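Local coordinates for protein BamaA.19900.a (Balamuthia mandrillaris, PDB 6VZZ) that binds glucose and probably phosphorylates it with ATP to give glucose 6-phosphate, at residues A[37-42]-A[134-139]; A[46-51]-A[76-81]; A[126-131]-A[141-146]. All coordinates share one frame; numbering follows the deposited sequence.

Contact 1: residues A[37-42]-A[134-139]; sequences YYVGVD and FLFPPT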
loop_
_atom_site.group_PDB
_atom_site.type_symbol
_atom_site.label_atom_id
_atom_site.label_comp_id
_atom_site.label_asym_id
_atom_site.label_seq_id
_atom_site.Cartn_x
_atom_site.Cartn_y
_atom_site.Cartn_z
ATOM N N TYR A 37 -22.607 -28.889 1.757
ATOM C CA TYR A 37 -21.320 -28.644 2.397
ATOM C C TYR A 37 -20.366 -27.971 1.421
ATOM O O TYR A 37 -20.583 -27.963 0.205
ATOM C CB TYR A 37 -20.685 -29.929 2.929
ATOM C CG TYR A 37 -20.173 -30.881 1.884
ATOM C CD1 TYR A 37 -21.022 -31.799 1.279
ATOM C CD2 TYR A 37 -18.827 -30.892 1.521
ATOM C CE1 TYR A 37 -20.554 -32.692 0.331
ATOM C CE2 TYR A 37 -18.345 -31.782 0.562
ATOM C CZ TYR A 37 -19.219 -32.680 -0.027
ATOM O OH TYR A 37 -18.773 -33.576 -0.972
ATOM N N TYR A 38 -19.294 -27.405 1.973
ATOM C CA TYR A 38 -18.398 -26.559 1.200
ATOM C C TYR A 38 -16.944 -26.950 1.440
ATOM O O TYR A 38 -16.582 -27.448 2.511
ATOM C CB TYR A 38 -18.642 -25.088 1.540
ATOM C CG TYR A 38 -20.066 -24.671 1.262
ATOM C CD1 TYR A 38 -21.077 -24.923 2.185
ATOM C CD2 TYR A 38 -20.410 -24.053 0.064
ATOM C CE1 TYR A 38 -22.388 -24.565 1.930
ATOM C CE2 TYR A 38 -21.723 -23.688 -0.200
ATOM C CZ TYR A 38 -22.707 -23.948 0.738
ATOM O OH TYR A 38 -24.010 -23.585 0.490
ATOM N N VAL A 39 -16.113 -26.721 0.419
ATOM C CA VAL A 39 -14.700 -27.084 0.428
ATOM C C VAL A 39 -13.858 -25.832 0.610
ATOM O O VAL A 39 -14.091 -24.817 -0.055
ATOM C CB VAL A 39 -14.293 -27.810 -0.871
ATOM C CG1 VAL A 39 -12.782 -28.080 -0.883
ATOM C CG2 VAL A 39 -15.071 -29.097 -1.028
ATOM N N GLY A 40 -12.877 -25.904 1.495
ATOM C CA GLY A 40 -11.905 -24.832 1.649
ATOM C C GLY A 40 -10.499 -25.384 1.573
ATOM O O GLY A 40 -10.213 -26.461 2.101
ATOM N N VAL A 41 -9.617 -24.640 0.904
ATOM C CA VAL A 41 -8.245 -25.080 0.680
ATOM C C VAL A 41 -7.288 -23.945 1.013
ATOM O O VAL A 41 -7.505 -22.799 0.601
ATOM C CB VAL A 41 -8.010 -25.555 -0.766
ATOM C CG1 VAL A 41 -6.614 -26.167 -0.902
ATOM C CG2 VAL A 41 -9.064 -26.551 -1.160
ATOM N N ASP A 42 -6.226 -24.274 1.751
ATOM C CA ASP A 42 -5.129 -23.365 2.075
ATOM C C ASP A 42 -3.893 -23.893 1.353
ATOM O O ASP A 42 -3.259 -24.849 1.810
ATOM C CB ASP A 42 -4.920 -23.298 3.586
ATOM C CG ASP A 42 -3.678 -22.499 3.981
ATOM O OD1 ASP A 42 -3.126 -21.756 3.138
ATOM O OD2 ASP A 42 -3.254 -22.607 5.155
ATOM N N PHE A 134 -16.057 -33.061 -8.217
ATOM C CA PHE A 134 -16.745 -33.446 -6.990
ATOM C C PHE A 134 -16.519 -32.424 -5.876
ATOM O O PHE A 134 -17.470 -32.003 -5.209
ATOM C CB PHE A 134 -16.303 -34.836 -6.540
ATOM C CG PHE A 134 -17.008 -35.310 -5.306
ATOM C CD1 PHE A 134 -18.218 -35.968 -5.397
ATOM C CD2 PHE A 134 -16.473 -35.073 -4.049
ATOM C CE1 PHE A 134 -18.877 -36.387 -4.267
ATOM C CE2 PHE A 134 -17.131 -35.487 -2.920
ATOM C CZ PHE A 134 -18.336 -36.148 -3.029
ATOM N N LEU A 135 -15.272 -32.016 -5.653
ATOM C CA LEU A 135 -15.002 -31.060 -4.588
ATOM C C LEU A 135 -15.004 -29.625 -5.072
ATOM O O LEU A 135 -15.086 -28.710 -4.247
ATOM C CB LEU A 135 -13.649 -31.336 -3.918
ATOM C CG LEU A 135 -13.480 -32.604 -3.089
ATOM C CD1 LEU A 135 -12.133 -32.591 -2.386
ATOM C CD2 LEU A 135 -14.604 -32.752 -2.084
ATOM N N PHE A 136 -14.913 -29.405 -6.377
ATOM C CA PHE A 136 -14.723 -28.068 -6.938
ATOM C C PHE A 136 -15.740 -27.869 -8.050
ATOM O O PHE A 136 -15.405 -27.971 -9.236
ATOM C CB PHE A 136 -13.286 -27.884 -7.423
ATOM C CG PHE A 136 -12.267 -28.172 -6.361
ATOM C CD1 PHE A 136 -11.954 -27.215 -5.400
ATOM C CD2 PHE A 136 -11.647 -29.413 -6.293
ATOM C CE1 PHE A 136 -11.029 -27.486 -4.399
ATOM C CE2 PHE A 136 -10.719 -29.685 -5.298
ATOM C CZ PHE A 136 -10.412 -28.725 -4.351
ATOM N N PRO A 137 -16.991 -27.575 -7.698
ATOM C CA PRO A 137 -18.034 -27.375 -8.715
ATOM C C PRO A 137 -17.626 -26.296 -9.697
ATOM O O PRO A 137 -17.221 -25.197 -9.286
ATOM C CB PRO A 137 -19.257 -26.948 -7.891
ATOM C CG PRO A 137 -18.686 -26.431 -6.601
ATOM C CD PRO A 137 -17.464 -27.245 -6.342
ATOM N N PRO A 138 -17.695 -26.585 -11.001
ATOM C CA PRO A 138 -17.114 -25.672 -12.004
ATOM C C PRO A 138 -17.611 -24.235 -11.940
ATOM O O PRO A 138 -16.816 -23.300 -12.118
ATOM C CB PRO A 138 -17.503 -26.351 -13.323
ATOM C CG PRO A 138 -17.483 -27.796 -12.989
ATOM C CD PRO A 138 -18.047 -27.887 -11.589
ATOM N N THR A 139 -18.895 -24.020 -11.682
ATOM C CA THR A 139 -19.411 -22.662 -11.632
ATOM C C THR A 139 -19.384 -22.061 -10.231
ATOM O O THR A 139 -19.743 -20.892 -10.069
ATOM C CB THR A 139 -20.835 -22.634 -12.196
ATOM O OG1 THR A 139 -21.607 -23.677 -11.592
ATOM C CG2 THR A 139 -20.809 -22.858 -13.709
#
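Y37 opens the strand by bringing its phenol oxygen to the ring of F134, with OH 3.2 Å from CE2. The approach is oblique, and the two side chains cross at about a right angle. With chi1 at 71°, CG of Y37 sits between the backbone N and the carbonyl carbon, which carries the hydroxyl end of the ring toward the loop. The hydroxyl also hydrogen-bonds to the carbonyl oxygen of V92, so its polar need is met beside the aromatic ring.

V39 divides its two methyls between L135 and F136. Its CG2 lies 3.2 Å from the carbonyl O of L135 and 3.8 Å from L135 CD2, while its other branch, CG1, meets CE1 of F136 at 4.0 Å. Further on, V41 touches the same corner of that ring: its CG2 stands at the ring edge, close to the plane, 3.9 Å from F136 CE1. F136 also makes an edge-to-face contact with F79 of helix 72-90.

Strand 37-43 is the middle strand of its five-stranded sheet, and the loop between strands 125-127 and 141-145 packs across its alternate side chains. The buried contact rests on apolar packing, with the Y37 hydroxyl and the L135 carbonyl oxygen as non-bonded neighbours across the segments, which implies that shape and the exclusion of water, rather than directed polar bonds, hold loop against strand.

Contact 2: residues A[46-51]-A[76-81]; sequences TNTRLA and IAFFDS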
loop_
_atom_site.group_PDB
_atom_site.type_symbol
_atom_site.label_atom_id
_atom_site.label_comp_id
_atom_site.label_asym_id
_atom_site.label_seq_id
_atom_site.Cartn_x
_atom_site.Cartn_y
_atom_site.Cartn_z
ATOM N N THR A 46 4.693 -24.368 1.081
ATOM C CA THR A 46 5.247 -25.661 1.464
ATOM C C THR A 46 4.181 -26.719 1.699
ATOM O O THR A 46 4.386 -27.881 1.334
ATOM C CB THR A 46 6.113 -25.514 2.733
ATOM O OG1 THR A 46 7.273 -24.731 2.434
ATOM C CG2 THR A 46 6.566 -26.864 3.261
ATOM N N ASN A 47 3.039 -26.345 2.288
ATOM C CA ASN A 47 1.996 -27.287 2.671
ATOM C C ASN A 47 0.637 -26.812 2.192
ATOM O O ASN A 47 0.356 -25.611 2.147
ATOM C CB ASN A 47 1.915 -27.481 4.183
ATOM C CG ASN A 47 3.265 -27.625 4.812
ATOM O OD1 ASN A 47 3.995 -28.574 4.524
ATOM N ND2 ASN A 47 3.618 -26.683 5.679
ATOM N N THR A 48 -0.212 -27.781 1.868
ATOM C CA THR A 48 -1.589 -27.536 1.483
ATOM C C THR A 48 -2.511 -28.280 2.436
ATOM O O THR A 48 -2.253 -29.433 2.794
ATOM C CB THR A 48 -1.832 -27.968 0.033
ATOM O OG1 THR A 48 -1.311 -26.963 -0.847
ATOM C CG2 THR A 48 -3.312 -28.166 -0.248
ATOM N N ARG A 49 -3.570 -27.602 2.863
ATOM C CA ARG A 49 -4.575 -28.173 3.740
ATOM C C ARG A 49 -5.935 -28.050 3.077
ATOM O O ARG A 49 -6.198 -27.095 2.338
ATOM C CB ARG A 49 -4.581 -27.473 5.092
ATOM C CG ARG A 49 -3.292 -27.654 5.862
ATOM C CD ARG A 49 -3.242 -26.764 7.091
ATOM N NE ARG A 49 -2.265 -27.246 8.068
ATOM C CZ ARG A 49 -0.961 -26.970 8.030
ATOM N NH1 ARG A 49 -0.468 -26.210 7.059
ATOM N NH2 ARG A 49 -0.152 -27.457 8.960
ATOM N N LEU A 50 -6.797 -29.032 3.328
ATOM C CA LEU A 50 -8.136 -29.046 2.764
ATOM C C LEU A 50 -9.117 -29.315 3.886
ATOM O O LEU A 50 -8.838 -30.118 4.782
ATOM C CB LEU A 50 -8.275 -30.102 1.653
ATOM C CG LEU A 50 -9.553 -30.080 0.809
ATOM C CD1 LEU A 50 -9.264 -30.481 -0.616
ATOM C CD2 LEU A 50 -10.615 -30.981 1.396
ATOM N N ALA A 51 -10.264 -28.641 3.839
ATOM C CA ALA A 51 -11.257 -28.775 4.890
ATOM C C ALA A 51 -12.653 -28.696 4.296
ATOM O O ALA A 51 -12.862 -28.150 3.209
ATOM C CB ALA A 51 -11.087 -27.703 5.972
ATOM N N ILE A 76 -2.592 -31.488 -7.886
ATOM C CA ILE A 76 -3.656 -32.123 -8.654
ATOM C C ILE A 76 -3.807 -33.585 -8.246
ATOM O O ILE A 76 -4.928 -34.080 -8.072
ATOM C CB ILE A 76 -3.391 -31.965 -10.166
ATOM C CG1 ILE A 76 -3.570 -30.502 -10.573
ATOM C CG2 ILE A 76 -4.318 -32.853 -10.998
ATOM C CD1 ILE A 76 -3.166 -30.227 -11.993
ATOM N N ALA A 77 -2.690 -34.292 -8.064
ATOM C CA ALA A 77 -2.774 -35.678 -7.614
ATOM C C ALA A 77 -3.341 -35.765 -6.199
ATOM O O ALA A 77 -4.095 -36.689 -5.883
ATOM C CB ALA A 77 -1.400 -36.340 -7.684
ATOM N N PHE A 78 -2.989 -34.812 -5.332
ATOM C CA PHE A 78 -3.566 -34.795 -3.993
ATOM C C PHE A 78 -5.062 -34.510 -4.046
ATOM O O PHE A 78 -5.846 -35.179 -3.368
ATOM C CB PHE A 78 -2.827 -33.770 -3.127
ATOM C CG PHE A 78 -3.567 -33.351 -1.863
ATOM C CD1 PHE A 78 -3.510 -34.126 -0.705
ATOM C CD2 PHE A 78 -4.273 -32.148 -1.815
ATOM C CE1 PHE A 78 -4.174 -33.725 0.473
ATOM C CE2 PHE A 78 -4.935 -31.742 -0.639
ATOM C CZ PHE A 78 -4.884 -32.533 0.506
ATOM N N PHE A 79 -5.481 -33.544 -4.870
ATOM C CA PHE A 79 -6.898 -33.195 -4.951
ATOM C C PHE A 79 -7.714 -34.353 -5.522
ATOM O O PHE A 79 -8.736 -34.745 -4.945
ATOM C CB PHE A 79 -7.090 -31.933 -5.797
ATOM C CG PHE A 79 -6.526 -30.678 -5.178
ATOM C CD1 PHE A 79 -6.572 -30.474 -3.804
ATOM C CD2 PHE A 79 -5.953 -29.695 -5.978
ATOM C CE1 PHE A 79 -6.060 -29.306 -3.229
ATOM C CE2 PHE A 79 -5.433 -28.529 -5.419
ATOM C CZ PHE A 79 -5.492 -28.332 -4.039
ATOM N N ASP A 80 -7.283 -34.907 -6.662
ATOM C CA ASP A 80 -7.941 -36.089 -7.217
ATOM C C ASP A 80 -8.089 -37.182 -6.166
ATOM O O ASP A 80 -9.172 -37.746 -5.978
ATOM C CB ASP A 80 -7.158 -36.624 -8.421
ATOM C CG ASP A 80 -7.234 -35.708 -9.641
ATOM O OD1 ASP A 80 -8.075 -34.781 -9.651
ATOM O OD2 ASP A 80 -6.447 -35.922 -10.599
ATOM N N SER A 81 -7.005 -37.485 -5.455
ATOM C CA SER A 81 -7.041 -38.567 -4.478
ATOM C C SER A 81 -8.032 -38.274 -3.361
ATOM O O SER A 81 -8.915 -39.088 -3.069
ATOM C CB SER A 81 -5.648 -38.797 -3.902
ATOM O OG SER A 81 -5.698 -39.768 -2.882
#
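L50 and T48 of strand 47-51 face F78 and F79 of helix 76-81 in the α/β layer of a domain of the sugar kinase/actin/Hsp70 type, the superfamily to which glucokinases belong. Helix 72-90 is the connection of a β-α-β crossover from strand 62-68 to the parallel strand 96-101, passing over strands 47-54 and 37-43 on the way. The short axes lie 10.9 Å apart and run nearly along each other, at 21°, a separation that the two phenylalanine rings span.

The side chain of L50 can be followed outward. Its CB meets the far end of F78, standing at the ring edge near the plane, 4.3 Å from CZ. From there CG, anti to the backbone N (chi1 -170°), takes the chain away from F78 and lets CD1 come to F79. At the tip this CD1 lies 4.2 Å from F79 CD1 and approaches that ring obliquely. Beyond the helix segment, L50 also packs on V64 of the edge strand, on V41 of the central strand and on V82, one helical turn after F78.

T48, two residues earlier on the same side of the strand, turns its methyl to the helix. F78 has CG anti to its own backbone N (chi1 163°), which extends the ring from the helix toward the sheet, where it also packs on L65 and V67 of strand 62-68. F79 enters beside it, with its CE1 lying in the plane of the F78 ring at the edge. The methyl carbon CG2 of T48 touches both rings from the strand side, 3.9 Å from F78 CE2 and 4.2 Å from F79 CE1.

Contact 3: residues A[126-131]-A[141-146]; sequences LKRSEL and THFIND. With BGC (beta-D-glucopyranose), chain B.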
loop_
_atom_site.group_PDB
_atom_site.type_symbol
_atom_site.label_atom_id
_atom_site.label_comp_id
_atom_site.label_asym_id
_atom_site.label_seq_id
_atom_site.Cartn_x
_atom_site.Cartn_y
_atom_site.Cartn_z
ATOM N N LEU A 126 -1.960 -23.217 -11.330
ATOM C CA LEU A 126 -3.045 -24.166 -11.106
ATOM C C LEU A 126 -4.332 -23.560 -11.646
ATOM O O LEU A 126 -4.757 -22.498 -11.180
ATOM C CB LEU A 126 -3.182 -24.501 -9.616
ATOM C CG LEU A 126 -4.340 -25.409 -9.181
ATOM C CD1 LEU A 126 -4.221 -26.807 -9.773
ATOM C CD2 LEU A 126 -4.447 -25.476 -7.658
ATOM N N LYS A 127 -4.940 -24.225 -12.634
ATOM C CA LYS A 127 -6.194 -23.789 -13.239
ATOM C C LYS A 127 -7.377 -24.435 -12.529
ATOM O O LYS A 127 -7.311 -25.603 -12.138
ATOM C CB LYS A 127 -6.232 -24.164 -14.723
ATOM C CG LYS A 127 -5.010 -23.730 -15.503
ATOM C CD LYS A 127 -5.016 -24.262 -16.934
ATOM C CE LYS A 127 -3.889 -23.622 -17.749
ATOM N NZ LYS A 127 -3.296 -24.576 -18.735
ATOM N N ARG A 128 -8.465 -23.671 -12.375
ATOM C CA ARG A 128 -9.715 -24.224 -11.850
ATOM C C ARG A 128 -10.129 -25.491 -12.588
ATOM O O ARG A 128 -10.498 -26.495 -11.969
ATOM C CB ARG A 128 -10.841 -23.219 -12.000
ATOM C CG ARG A 128 -11.013 -22.131 -11.004
ATOM C CD ARG A 128 -11.982 -21.248 -11.743
ATOM N NE ARG A 128 -12.672 -20.245 -10.967
ATOM C CZ ARG A 128 -13.363 -19.270 -11.538
ATOM N NH1 ARG A 128 -13.982 -18.354 -10.795
ATOM N NH2 ARG A 128 -13.417 -19.216 -12.866
ATOM N N SER A 129 -10.120 -25.436 -13.923
ATOM C CA SER A 129 -10.587 -26.529 -14.765
ATOM C C SER A 129 -9.799 -27.820 -14.587
ATOM O O SER A 129 -10.207 -28.847 -15.137
ATOM C CB SER A 129 -10.527 -26.106 -16.231
ATOM O OG SER A 129 -9.186 -26.052 -16.683
ATOM N N GLU A 130 -8.679 -27.798 -13.867
ATOM C CA GLU A 130 -7.904 -29.001 -13.596
ATOM C C GLU A 130 -8.341 -29.711 -12.327
ATOM O O GLU A 130 -7.860 -30.819 -12.057
ATOM C CB GLU A 130 -6.416 -28.665 -13.470
ATOM C CG GLU A 130 -5.757 -28.134 -14.723
ATOM C CD GLU A 130 -4.287 -27.817 -14.493
ATOM O OE1 GLU A 130 -3.427 -28.525 -15.071
ATOM O OE2 GLU A 130 -3.989 -26.870 -13.716
ATOM N N LEU A 131 -9.197 -29.105 -11.552
ATOM C CA LEU A 131 -9.681 -29.547 -10.259
ATOM C C LEU A 131 -10.822 -30.539 -10.432
ATOM O O LEU A 131 -11.642 -30.397 -11.345
ATOM C CB LEU A 131 -10.162 -28.355 -9.444
ATOM C CG LEU A 131 -9.095 -27.298 -9.169
ATOM C CD1 LEU A 131 -9.711 -26.077 -8.502
ATOM C CD2 LEU A 131 -7.992 -27.879 -8.309
ATOM N N THR A 141 -16.580 -22.345 -7.800
ATOM C CA THR A 141 -15.233 -22.489 -7.256
ATOM C C THR A 141 -14.457 -21.195 -7.469
ATOM O O THR A 141 -14.411 -20.676 -8.589
ATOM C CB THR A 141 -14.491 -23.653 -7.923
ATOM O OG1 THR A 141 -15.123 -24.889 -7.577
ATOM C CG2 THR A 141 -13.034 -23.693 -7.486
ATOM N N HIS A 142 -13.829 -20.681 -6.409
ATOM C CA HIS A 142 -13.159 -19.387 -6.482
ATOM C C HIS A 142 -11.755 -19.468 -5.920
ATOM O O HIS A 142 -11.498 -20.197 -4.960
ATOM C CB HIS A 142 -13.958 -18.310 -5.741
ATOM C CG HIS A 142 -15.354 -18.177 -6.247
ATOM N ND1 HIS A 142 -15.638 -17.673 -7.499
ATOM C CD2 HIS A 142 -16.539 -18.551 -5.709
ATOM C CE1 HIS A 142 -16.943 -17.718 -7.702
ATOM N NE2 HIS A 142 -17.513 -18.246 -6.631
ATOM N N PHE A 143 -10.851 -18.717 -6.535
ATOM C CA PHE A 143 -9.499 -18.526 -6.034
ATOM C C PHE A 143 -9.432 -17.207 -5.285
ATOM O O PHE A 143 -9.912 -16.180 -5.781
ATOM C CB PHE A 143 -8.486 -18.499 -7.177
ATOM C CG PHE A 143 -8.055 -19.856 -7.656
ATOM C CD1 PHE A 143 -7.682 -20.838 -6.759
ATOM C CD2 PHE A 143 -7.998 -20.132 -9.016
ATOM C CE1 PHE A 143 -7.262 -22.075 -7.204
ATOM C CE2 PHE A 143 -7.587 -21.362 -9.473
ATOM C CZ PHE A 143 -7.216 -22.340 -8.566
ATOM N N ILE A 144 -8.840 -17.233 -4.094
ATOM C CA ILE A 144 -8.427 -16.016 -3.415
ATOM C C ILE A 144 -6.979 -16.202 -2.982
ATOM O O ILE A 144 -6.450 -17.315 -2.958
ATOM C CB ILE A 144 -9.323 -15.668 -2.212
ATOM C CG1 ILE A 144 -9.230 -16.761 -1.140
ATOM C CG2 ILE A 144 -10.762 -15.405 -2.685
ATOM C CD1 ILE A 144 -10.093 -16.500 0.074
ATOM N N ASN A 145 -6.324 -15.084 -2.681
ATOM C CA ASN A 145 -4.987 -15.138 -2.108
ATOM C C ASN A 145 -5.078 -15.615 -0.660
ATOM O O ASN A 145 -6.109 -15.453 0.003
ATOM C CB ASN A 145 -4.324 -13.758 -2.219
ATOM C CG ASN A 145 -3.007 -13.663 -1.475
ATOM O OD1 ASN A 145 -2.985 -13.355 -0.279
ATOM N ND2 ASN A 145 -1.900 -13.893 -2.182
ATOM N N ASP A 146 -3.999 -16.240 -0.179
ATOM C CA ASP A 146 -4.029 -16.815 1.163
ATOM C C ASP A 146 -4.204 -15.740 2.236
ATOM O O ASP A 146 -5.009 -15.911 3.161
ATOM C CB ASP A 146 -2.780 -17.663 1.422
ATOM C CG ASP A 146 -1.475 -16.893 1.242
ATOM O OD1 ASP A 146 -1.466 -15.836 0.567
ATOM O OD2 ASP A 146 -0.436 -17.366 1.766
HETATM C C2 BGC B . 3.264 -14.600 -2.153
HETATM C C3 BGC B . 1.967 -14.069 -1.564
HETATM C C4 BGC B . 1.588 -14.871 -0.325
HETATM C C5 BGC B . 2.758 -14.874 0.653
HETATM C C6 BGC B . 2.509 -15.679 1.906
HETATM C C1 BGC B . 4.336 -14.592 -1.074
HETATM O O1 BGC B . 5.560 -14.987 -1.576
HETATM O O2 BGC B . 3.665 -13.802 -3.259
HETATM O O3 BGC B . 0.927 -14.111 -2.531
HETATM O O4 BGC B . 0.468 -14.279 0.314
HETATM O O5 BGC B . 3.910 -15.425 0.002
HETATM O O6 BGC B . 1.985 -16.956 1.608
#
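R128 and T141, whose CA atoms lie 7.4 Å apart, mark the nearest backbone approach between the 3-10 turn after strand 125-127 and the edge strand 141-145. The turn is closed by backbone bonds (E130 N to K127 O, L131 N to R128 O) and by E130 OE2, which accepts a nearly straight bond from K127 N (170°); E130 OE1 forms a salt bridge with R73.

R128 runs extended from CG to NE across the strand. Its CG passes F143 CE2 at 3.8 Å, and NE gives a weak hydrogen bond to T141 O (3.0 Å, bent to 125°). H142 ND1 lies at the guanidinium edge, while NH2 has a long, weak ion pair with E110. F143 turns toward the 3-10 turn, its CE2 3.5 Å from L126 O. L131 CD1 packs on T141 CG2 at 4.2 Å and also approaches the F143 ring.

At the far end of the strand N145 is the N-cap, its OD1 weakly bonded to L147 N. N145 ND2 donates to glucose O3 (2.9 Å) and to G103 O, while D146 accepts from O4 through OD1 and from O6 through OD2. The two residues thus hold the O3, O4 and O6 side of the sugar; T115, E218, H221 and E258 complete the site. The bond to O6, the hydroxyl that glucokinases phosphorylate, is consistent with D146 being the catalytic-base aspartate of this family.

From the N terminus, strand 37-43 opens contact 1 and strand 47-54 opens contact 2; the two strands are hydrogen-bonded neighbours in one sheet. Contact 2 closes first, when the chain returns through helix 72-90, so its loop lies wholly within that of contact 1. The chain next opens contact 3 at 126-131, closes contact 1 at 134-139 and only then closes contact 3 at 141-146, so contacts 1 and 3 cross, whereas 2 and 3 follow in series. Together they join the five-stranded sheet to helix 72-90 and to the 3-10 turn after strand 125-127, with L131 meeting both F79 and F136.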